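Local coordinates for protein AgaA (Rhizobium radiobacter, PDB 6HLX) that binds the opine agropinic acid as the periplasmic solute-binding protein of an ABC transporter, delivering it for import into the bacterium, at residues A[234-239]-A[465-470]; A[238-243]-A[449-454]. All coordinates share one frame; numbering follows the deposited sequence. Where two conformers were deposited one is given.

Contact 1 of 2, residues A[234-239]-A[465-470]; sequences LRNTGP and FTNMPG. With EDO (1,2-ethanediol), chain B.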
ATOM      1  N   LEU A 234      15.109  -3.838 -11.414  1.00 20.79           N
ATOM      2  CA  LEU A 234      15.281  -3.006 -10.211  1.00 21.16           C
ATOM      3  C   LEU A 234      14.610  -3.780  -9.086  1.00 26.66           C
ATOM      4  O   LEU A 234      13.385  -3.928  -9.083  1.00 23.11           O
ATOM      5  CB  LEU A 234      14.635  -1.627 -10.381  1.00 21.29           C
ATOM      6  CG  LEU A 234      15.104  -0.795 -11.607  1.00 26.61           C
ATOM      7  CD1 LEU A 234      14.358   0.519 -11.663  1.00 26.73           C
ATOM      8  CD2 LEU A 234      16.608  -0.544 -11.580  1.00 28.90           C
ATOM      9  N   ARG A 235      15.421  -4.321  -8.160  1.00 28.87           N
ATOM     10  CA  ARG A 235      14.950  -5.228  -7.098  1.00 29.89           C
ATOM     11  C   ARG A 235      14.466  -4.587  -5.793  1.00 32.76           C
ATOM     12  O   ARG A 235      14.855  -3.471  -5.415  1.00 31.08           O
ATOM     13  CB  ARG A 235      16.026  -6.269  -6.766  1.00 32.70           C
ATOM     14  CG  ARG A 235      16.311  -7.240  -7.921  1.00 35.15           C
ATOM     15  CD  ARG A 235      16.464  -8.699  -7.466  1.00 54.40           C
ATOM     16  NE  ARG A 235      17.164  -9.524  -8.464  1.00 64.18           N
ATOM     17  CZ  ARG A 235      16.728 -10.689  -8.949  1.00 76.42           C
ATOM     18  NH1 ARG A 235      15.571 -11.196  -8.544  1.00 60.75           N
ATOM     19  NH2 ARG A 235      17.437 -11.344  -9.860  1.00 62.27           N
ATOM     20  N   ASN A 236      13.598  -5.342  -5.090  1.00 27.52           N
ATOM     21  CA  ASN A 236      13.056  -4.987  -3.786  1.00 26.86           C
ATOM     22  C   ASN A 236      12.497  -6.284  -3.214  1.00 28.24           C
ATOM     23  O   ASN A 236      12.074  -7.148  -3.987  1.00 24.49           O
ATOM     24  CB  ASN A 236      11.935  -3.923  -3.918  1.00 26.08           C
ATOM     25  CG  ASN A 236      11.107  -3.660  -2.657  1.00 38.99           C
ATOM     26  OD1 ASN A 236      10.129  -4.355  -2.363  1.00 32.36           O
ATOM     27  ND2 ASN A 236      11.438  -2.624  -1.903  1.00 28.76           N
ATOM     28  N   THR A 237      12.505  -6.420  -1.875  1.00 27.90           N
ATOM     29  CA  THR A 237      11.931  -7.566  -1.136  1.00 27.76           C
ATOM     30  C   THR A 237      11.081  -7.064   0.051  1.00 34.60           C
ATOM     31  O   THR A 237      11.169  -7.618   1.164  1.00 37.44           O
ATOM     32  CB  THR A 237      13.019  -8.482  -0.593  1.00 33.48           C
ATOM     33  OG1 THR A 237      13.883  -7.691   0.225  1.00 40.44           O
ATOM     34  CG2 THR A 237      13.760  -9.213  -1.668  1.00 29.33           C
ATOM     35  N   GLY A 238      10.232  -6.080  -0.212  1.00 26.46           N
ATOM     36  CA  GLY A 238       9.405  -5.414   0.794  1.00 23.49           C
ATOM     37  C   GLY A 238       8.072  -6.034   1.163  1.00 23.76           C
ATOM     38  O   GLY A 238       7.773  -6.118   2.361  1.00 22.82           O
ATOM     39  N   PRO A 239       7.227  -6.435   0.189  1.00 18.77           N
ATOM     40  CA  PRO A 239       5.889  -6.927   0.565  1.00 18.16           C
ATOM     41  C   PRO A 239       5.863  -8.341   1.094  1.00 20.88           C
ATOM     42  O   PRO A 239       6.798  -9.118   0.899  1.00 20.12           O
ATOM     43  CB  PRO A 239       5.063  -6.813  -0.736  1.00 19.26           C
ATOM     44  CG  PRO A 239       5.955  -6.028  -1.740  1.00 22.53           C
ATOM     45  CD  PRO A 239       7.364  -6.364  -1.287  1.00 19.83           C
ATOM     46  N   PHE A 465      14.915   6.174 -12.211  1.00 21.11           N
ATOM     47  CA  PHE A 465      13.698   5.578 -11.640  1.00 19.31           C
ATOM     48  C   PHE A 465      14.190   4.680 -10.505  1.00 24.19           C
ATOM     49  O   PHE A 465      15.135   3.906 -10.700  1.00 23.44           O
ATOM     50  CB  PHE A 465      12.851   4.781 -12.657  1.00 20.74           C
ATOM     51  CG  PHE A 465      11.515   4.366 -12.055  1.00 21.41           C
ATOM     52  CD1 PHE A 465      10.449   5.264 -11.992  1.00 21.87           C
ATOM     53  CD2 PHE A 465      11.350   3.100 -11.491  1.00 23.10           C
ATOM     54  CE1 PHE A 465       9.232   4.899 -11.391  1.00 23.23           C
ATOM     55  CE2 PHE A 465      10.137   2.734 -10.893  1.00 24.72           C
ATOM     56  CZ  PHE A 465       9.085   3.633 -10.837  1.00 23.05           C
ATOM     57  N   THR A 466      13.539   4.773  -9.339  1.00 20.92           N
ATOM     58  CA  THR A 466      13.964   4.050  -8.147  1.00 20.11           C
ATOM     59  C   THR A 466      12.861   3.150  -7.634  1.00 21.65           C
ATOM     60  O   THR A 466      11.742   3.613  -7.389  1.00 19.94           O
ATOM     61  CB  THR A 466      14.345   5.052  -7.021  1.00 25.42           C
ATOM     62  OG1 THR A 466      15.370   5.921  -7.494  1.00 24.97           O
ATOM     63  CG2 THR A 466      14.862   4.346  -5.748  1.00 23.73           C
ATOM     64  N   ASN A 467      13.205   1.882  -7.423  1.00 18.65           N
ATOM     65  CA  ASN A 467      12.296   0.926  -6.763  1.00 18.15           C
ATOM     66  C   ASN A 467      12.568   1.230  -5.267  1.00 20.66           C
ATOM     67  O   ASN A 467      13.628   0.862  -4.730  1.00 21.72           O
ATOM     68  CB  ASN A 467      12.667  -0.521  -7.114  1.00 17.82           C
ATOM     69  CG  ASN A 467      11.646  -1.500  -6.566  1.00 20.99           C
ATOM     70  OD1 ASN A 467      10.797  -1.140  -5.742  1.00 20.25           O
ATOM     71  ND2 ASN A 467      11.707  -2.741  -7.024  1.00 20.10           N
ATOM     72  N   MET A 468      11.678   2.018  -4.646  1.00 17.47           N
ATOM     73  CA  MET A 468      11.895   2.585  -3.309  1.00 17.59           C
ATOM     74  C   MET A 468      11.986   1.508  -2.219  1.00 22.15           C
ATOM     75  O   MET A 468      11.470   0.396  -2.389  1.00 21.20           O
ATOM     76  CB  MET A 468      10.905   3.711  -3.009  1.00 18.87           C
ATOM     77  CG  MET A 468      11.304   4.993  -3.811  1.00 21.48           C
ATOM     78  SD  MET A 468      10.040   6.290  -3.837  1.00 23.95           S
ATOM     79  CE  MET A 468       9.785   6.571  -2.081  1.00 21.40           C
ATOM     80  N   PRO A 469      12.801   1.777  -1.181  1.00 22.56           N
ATOM     81  CA  PRO A 469      13.230   0.687  -0.292  1.00 22.73           C
ATOM     82  C   PRO A 469      12.177   0.067   0.620  1.00 23.72           C
ATOM     83  O   PRO A 469      11.331   0.774   1.160  1.00 22.07           O
ATOM     84  CB  PRO A 469      14.382   1.300   0.513  1.00 25.41           C
ATOM     85  CG  PRO A 469      14.175   2.768   0.446  1.00 28.87           C
ATOM     86  CD  PRO A 469      13.586   3.009  -0.932  1.00 24.69           C
ATOM     87  N   GLY A 470      12.291  -1.256   0.791  1.00 22.06           N
ATOM     88  CA  GLY A 470      11.457  -2.049   1.695  1.00 21.46           C
ATOM     89  C   GLY A 470       9.979  -1.788   1.490  1.00 21.18           C
ATOM     90  O   GLY A 470       9.491  -1.896   0.367  1.00 20.90           O
TER
HETATM   91  C1  EDO B 631      12.120  -8.288   5.351  1.00 54.37           C
HETATM   92  O1  EDO B 631      12.110  -7.686   4.073  1.00 57.14           O
HETATM   93  C2  EDO B 631      13.402  -7.858   6.094  1.00 51.98           C
HETATM   94  O2  EDO B 631      13.443  -8.516   7.337  1.00 48.38           O
HETATM   95  O   HOH W   1      14.272  -1.585  -3.459  1.00 32.56           O
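The connection that leaves strand 231-234 and leads into strand 240-245, which passes from the seven-stranded to the six-stranded sheet and is probably one of the crossings between the two lobes, is tied at Asn236 and Leu234 to the loop 465-470. Two asparagine side chains do most of the work, each reaching for the backbone opposite. Asn467 sends ND2 to Leu234 O at 2.9 Å, a nearly straight bond (162° at the hydrogen) that leaves in the plane of its own amide but meets the carbonyl from above its plane. That ND2 probably also donates to Gln454 O, while Asn467 OD1 is held by Thr473, so both ends of the amide have partners. In return Asn236 ND2 donates to Gly470 O at 3.1 Å, here in the carbonyl plane and on a lone pair. With CG anti to the backbone N (chi1 169°), the Asn236 amide is carried across to the 465-470 side, and its OD1 accepts from Gly238 N at 2.8 Å. The two side chains cross at about a right angle, and Asn467 ND2 lies 3.3 Å from Asn236 CB. A water donates to both Arg235 O and Asn467 O, bridging the two backbones. Further back, Leu234 CD1 sits at the edge of the Phe465 ring, 4.0 Å from CD2. At the other end Gly238 CA comes close enough to Gly470 O for a CA-H...O contact. The bond from Gly238 N to Asn236 OD1 closes an Asx turn, which shapes the chain just before it enters the next strand.

Contact 2 of 2, residues A[238-243]-A[449-454]; sequences GPFMGL and FMWREQ. With G9Z (agropinic acid), chain E.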
ATOM      1  N   GLY A 238      10.232  -6.080  -0.212  1.00 26.46           N
ATOM      2  CA  GLY A 238       9.405  -5.414   0.794  1.00 23.49           C
ATOM      3  C   GLY A 238       8.072  -6.034   1.163  1.00 23.76           C
ATOM      4  O   GLY A 238       7.773  -6.118   2.361  1.00 22.82           O
ATOM      5  N   PRO A 239       7.227  -6.435   0.189  1.00 18.77           N
ATOM      6  CA  PRO A 239       5.889  -6.927   0.565  1.00 18.16           C
ATOM      7  C   PRO A 239       5.863  -8.341   1.094  1.00 20.88           C
ATOM      8  O   PRO A 239       6.798  -9.118   0.899  1.00 20.12           O
ATOM      9  CB  PRO A 239       5.063  -6.813  -0.736  1.00 19.26           C
ATOM     10  CG  PRO A 239       5.955  -6.028  -1.740  1.00 22.53           C
ATOM     11  CD  PRO A 239       7.364  -6.364  -1.287  1.00 19.83           C
ATOM     12  N   PHE A 240       4.754  -8.669   1.748  1.00 19.01           N
ATOM     13  CA  PHE A 240       4.519 -10.020   2.254  1.00 17.88           C
ATOM     14  C   PHE A 240       3.199 -10.547   1.650  1.00 22.25           C
ATOM     15  O   PHE A 240       2.347  -9.757   1.193  1.00 22.23           O
ATOM     16  CB  PHE A 240       4.456 -10.041   3.803  1.00 19.30           C
ATOM     17  CG  PHE A 240       3.611  -8.940   4.416  1.00 19.87           C
ATOM     18  CD1 PHE A 240       2.216  -9.000   4.375  1.00 20.13           C
ATOM     19  CD2 PHE A 240       4.206  -7.854   5.045  1.00 20.98           C
ATOM     20  CE1 PHE A 240       1.437  -7.964   4.918  1.00 21.56           C
ATOM     21  CE2 PHE A 240       3.423  -6.830   5.608  1.00 21.77           C
ATOM     22  CZ  PHE A 240       2.044  -6.886   5.531  1.00 19.79           C
ATOM     23  N   MET A 241       3.036 -11.868   1.672  1.00 20.07           N
ATOM     24  CA  MET A 241       1.808 -12.575   1.281  1.00 18.42           C
ATOM     25  C   MET A 241       1.224 -13.187   2.542  1.00 21.67           C
ATOM     26  O   MET A 241       1.953 -13.767   3.347  1.00 22.03           O
ATOM     27  CB  MET A 241       2.065 -13.706   0.257  1.00 20.02           C
ATOM     28  CG  MET A 241       2.595 -13.209  -1.090  1.00 22.53           C
ATOM     29  SD  MET A 241       1.508 -12.046  -1.925  1.00 23.45           S
ATOM     30  CE  MET A 241       0.123 -13.088  -2.279  1.00 22.23           C
ATOM     31  N   GLY A 242      -0.091 -13.126   2.680  1.00 20.68           N
ATOM     32  CA  GLY A 242      -0.759 -13.696   3.849  1.00 20.44           C
ATOM     33  C   GLY A 242      -2.259 -13.711   3.669  1.00 21.88           C
ATOM     34  O   GLY A 242      -2.744 -13.792   2.536  1.00 20.18           O
ATOM     35  N   LEU A 243      -3.004 -13.658   4.784  1.00 18.97           N
ATOM     36  CA  LEU A 243      -4.462 -13.663   4.719  1.00 19.14           C
ATOM     37  C   LEU A 243      -5.049 -12.645   5.674  1.00 22.28           C
ATOM     38  O   LEU A 243      -4.566 -12.508   6.803  1.00 21.89           O
ATOM     39  CB  LEU A 243      -5.001 -15.059   5.124  1.00 19.74           C
ATOM     40  CG  LEU A 243      -4.746 -16.225   4.153  1.00 22.87           C
ATOM     41  CD1 LEU A 243      -5.000 -17.555   4.845  1.00 23.46           C
ATOM     42  CD2 LEU A 243      -5.664 -16.119   2.900  1.00 23.34           C
ATOM     43  N   PHE A 449       2.609 -15.588   5.347  1.00 21.17           N
ATOM     44  CA  PHE A 449       3.260 -16.773   4.801  1.00 22.09           C
ATOM     45  C   PHE A 449       4.635 -16.562   4.242  1.00 23.88           C
ATOM     46  O   PHE A 449       5.462 -17.463   4.383  1.00 24.35           O
ATOM     47  CB  PHE A 449       2.376 -17.406   3.710  1.00 23.57           C
ATOM     48  CG  PHE A 449       1.066 -17.946   4.247  1.00 25.36           C
ATOM     49  CD1 PHE A 449       1.037 -18.748   5.384  1.00 28.44           C
ATOM     50  CD2 PHE A 449      -0.140 -17.630   3.623  1.00 28.16           C
ATOM     51  CE1 PHE A 449      -0.183 -19.247   5.881  1.00 30.25           C
ATOM     52  CE2 PHE A 449      -1.353 -18.130   4.117  1.00 30.74           C
ATOM     53  CZ  PHE A 449      -1.363 -18.924   5.243  1.00 29.21           C
ATOM     54  N   MET A 450       4.888 -15.418   3.571  1.00 20.76           N
ATOM     55  CA  MET A 450       6.189 -15.226   2.937  0.50 20.77           C
ATOM     56  C   MET A 450       6.488 -13.778   2.610  1.00 23.47           C
ATOM     57  O   MET A 450       5.553 -12.978   2.463  1.00 21.22           O
ATOM     58  CB  MET A 450       6.244 -16.035   1.618  0.50 22.95           C
ATOM     59  CG  MET A 450       5.209 -15.585   0.596  0.50 25.74           C
ATOM     60  SD  MET A 450       5.392 -16.334  -1.017  0.50 29.57           S
ATOM     61  CE  MET A 450       6.809 -15.390  -1.659  0.50 25.70           C
ATOM     62  N   TRP A 451       7.781 -13.463   2.455  1.00 20.95           N
ATOM     63  CA  TRP A 451       8.248 -12.152   1.983  1.00 20.38           C
ATOM     64  C   TRP A 451       8.426 -12.387   0.481  1.00 25.30           C
ATOM     65  O   TRP A 451       8.991 -13.428   0.075  1.00 25.89           O
ATOM     66  CB  TRP A 451       9.634 -11.806   2.541  1.00 20.01           C
ATOM     67  CG  TRP A 451       9.645 -11.525   4.003  1.00 21.62           C
ATOM     68  CD1 TRP A 451      10.190 -12.302   4.981  1.00 25.19           C
ATOM     69  CD2 TRP A 451       9.075 -10.380   4.662  1.00 21.31           C
ATOM     70  NE1 TRP A 451      10.024 -11.700   6.210  1.00 24.81           N
ATOM     71  CE2 TRP A 451       9.360 -10.511   6.041  1.00 24.69           C
ATOM     72  CE3 TRP A 451       8.413  -9.223   4.211  1.00 22.64           C
ATOM     73  CZ2 TRP A 451       8.947  -9.564   6.982  1.00 24.47           C
ATOM     74  CZ3 TRP A 451       8.033  -8.260   5.143  1.00 23.23           C
ATOM     75  CH2 TRP A 451       8.293  -8.442   6.513  1.00 23.80           C
ATOM     76  N   ARG A 452       7.968 -11.458  -0.347  1.00 21.82           N
ATOM     77  CA  ARG A 452       8.123 -11.652  -1.798  1.00 22.04           C
ATOM     78  C   ARG A 452       9.031 -10.590  -2.417  1.00 25.24           C
ATOM     79  O   ARG A 452       9.185  -9.498  -1.857  1.00 24.15           O
ATOM     80  CB  ARG A 452       6.751 -11.635  -2.510  1.00 25.19           C
ATOM     81  CG  ARG A 452       6.082 -10.258  -2.529  1.00 28.02           C
ATOM     82  CD  ARG A 452       4.744 -10.267  -3.262  1.00 27.74           C
ATOM     83  NE  ARG A 452       4.453  -8.963  -3.863  1.00 25.51           N
ATOM     84  CZ  ARG A 452       3.265  -8.365  -3.831  1.00 27.10           C
ATOM     85  NH1 ARG A 452       2.241  -8.937  -3.205  1.00 24.24           N
ATOM     86  NH2 ARG A 452       3.084  -7.206  -4.447  1.00 21.48           N
ATOM     87  N   GLU A 453       9.550 -10.872  -3.617  1.00 22.31           N
ATOM     88  CA  GLU A 453      10.285  -9.854  -4.381  1.00 22.36           C
ATOM     89  C   GLU A 453       9.239  -8.976  -5.090  1.00 25.91           C
ATOM     90  O   GLU A 453       8.182  -9.470  -5.513  1.00 26.90           O
ATOM     91  CB  GLU A 453      11.163 -10.506  -5.454  1.00 24.35           C
ATOM     92  CG  GLU A 453      12.322 -11.293  -4.863  1.00 31.31           C
ATOM     93  CD  GLU A 453      13.367 -11.691  -5.883  1.00 43.74           C
ATOM     94  OE1 GLU A 453      14.324 -12.399  -5.497  1.00 36.80           O
ATOM     95  OE2 GLU A 453      13.232 -11.302  -7.066  1.00 34.37           O
ATOM     96  N   GLN A 454       9.538  -7.687  -5.234  1.00 21.44           N
ATOM     97  CA  GLN A 454       8.658  -6.732  -5.913  1.00 19.38           C
ATOM     98  C   GLN A 454       9.588  -5.974  -6.841  1.00 23.75           C
ATOM     99  O   GLN A 454      10.395  -5.155  -6.390  1.00 25.03           O
ATOM    100  CB  GLN A 454       7.976  -5.805  -4.894  1.00 20.18           C
ATOM    101  CG  GLN A 454       7.026  -4.782  -5.556  1.00 23.72           C
ATOM    102  CD  GLN A 454       5.787  -5.422  -6.162  1.00 25.14           C
ATOM    103  OE1 GLN A 454       5.396  -6.530  -5.804  1.00 25.05           O
ATOM    104  NE2 GLN A 454       5.137  -4.728  -7.084  1.00 27.15           N
TER
HETATM  105  OAM G9Z E 604      -2.518  -3.187  -6.033  1.00 19.83           O
HETATM  106  CAB G9Z E 604      -2.244  -4.393  -5.955  1.00 20.73           C
HETATM  107  CAC G9Z E 604      -2.352  -5.271  -7.053  1.00 21.35           C
HETATM  108  CB  G9Z E 604      -1.898  -6.669  -6.531  1.00 20.86           C
HETATM  109  CA  G9Z E 604      -1.721  -6.495  -5.033  1.00 19.50           C
HETATM  110  C   G9Z E 604      -0.442  -6.972  -4.604  1.00 21.29           C
HETATM  111  O   G9Z E 604       0.553  -6.200  -4.688  1.00 20.70           O
HETATM  112  N   G9Z E 604      -1.941  -5.028  -4.808  1.00 18.24           N
HETATM  113  CAG G9Z E 604      -1.733  -4.332  -3.481  1.00 18.29           C
HETATM  114  CAH G9Z E 604      -2.946  -4.545  -2.573  1.00 20.27           C
HETATM  115  OAP G9Z E 604      -3.020  -5.945  -2.306  1.00 20.84           O
HETATM  116  CAI G9Z E 604      -2.841  -3.772  -1.255  1.00 20.24           C
HETATM  117  OAQ G9Z E 604      -2.345  -2.437  -1.529  1.00 19.16           O
HETATM  118  CAJ G9Z E 604      -4.238  -3.612  -0.565  1.00 19.85           C
HETATM  119  OAR G9Z E 604      -4.087  -2.875   0.662  1.00 20.34           O
HETATM  120  CAK G9Z E 604      -5.036  -4.915  -0.315  1.00 19.14           C
HETATM  121  OAT G9Z E 604      -6.390  -4.586   0.051  1.00 20.09           O
HETATM  122  CAL G9Z E 604      -4.370  -5.828   0.726  1.00 19.08           C
HETATM  123  OAS G9Z E 604      -5.087  -7.079   0.814  1.00 20.39           O
HETATM  124  OXT G9Z E 604      -0.363  -8.162  -4.194  1.00 20.87           O
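Arg452, just past the end of strand 449-451, meets Pro239 and Met241 and, at its far end, holds the carboxylate of agropinic acid. Arg452 NH2 donates to O of the ligand at 2.7 Å and Arg452 NH1 to its OXT at 2.9 Å, a two-pronged grip on one carboxylate. Pro239 CB lies over the centre of one face of the guanidinium, 3.8 Å above its plane, and the edge meets other groups. There Met241 SD takes a weak bond from Arg452 NH1, its chain bent at both chi2 and chi3 to bring the sulfur round, while Gln454 OE1 accepts from Arg452 NE and, at 2.8 Å, from Arg452 NH2. Both of these last bonds run in the guanidinium plane, so ligand and glutamine together fix its rotation. Gln454 also packs CB against Pro239 CD.

Behind this shell stands the antiparallel pairing of strands 240-243 and 449-451. Arg452 N donates to Pro239 O at 2.9 Å, nearly straight at 172°, which places the arginine backbone just beyond the strand end. Met241 N bonds to Met450 O, and Met241 O receives Phe449 N at 2.8 Å and, weakly, Met450 N: a classic beta bulge. The Met241 and Met450 side chains share one face; Met450 has two conformers, so their exact approach is uncertain. On the other, Trp451 CZ3 reaches the edge of the Phe240 ring. Leu243 CD1 packs at the edge of the Phe449 ring. Helix 333-347 lies against Met241, Leu243 and Arg452.

The pairing of a buried guanidinium with a carboxylate is probably largely electrostatic, and the uncharged Gln454 and Met241 probably steady the guanidinium while bringing no second negative charge to it.

Contacts 1 and 2 are neighbours, their centres about 13 Å apart, and they share Gly238 and Pro239. Along the chain, 234-239 runs straight into 238-243, whereas the partners return some 200 residues later, 449-454 before 465-470. Strands 231-234 and 456-459 pair in the seven-stranded mixed sheet, 240-245 and 446-451 in the six-stranded one, so the two connections run side by side between the sheets in opposite directions. A salt bridge from Arg235 NH1 to Glu453 OE2, 2.8 Å long, joins them directly. Contact 1 ties one of these connections to the loop 465-470, while contact 2 opens into the ligand pocket; such paired crossings are consistent with the hinge of a two-lobed binding protein.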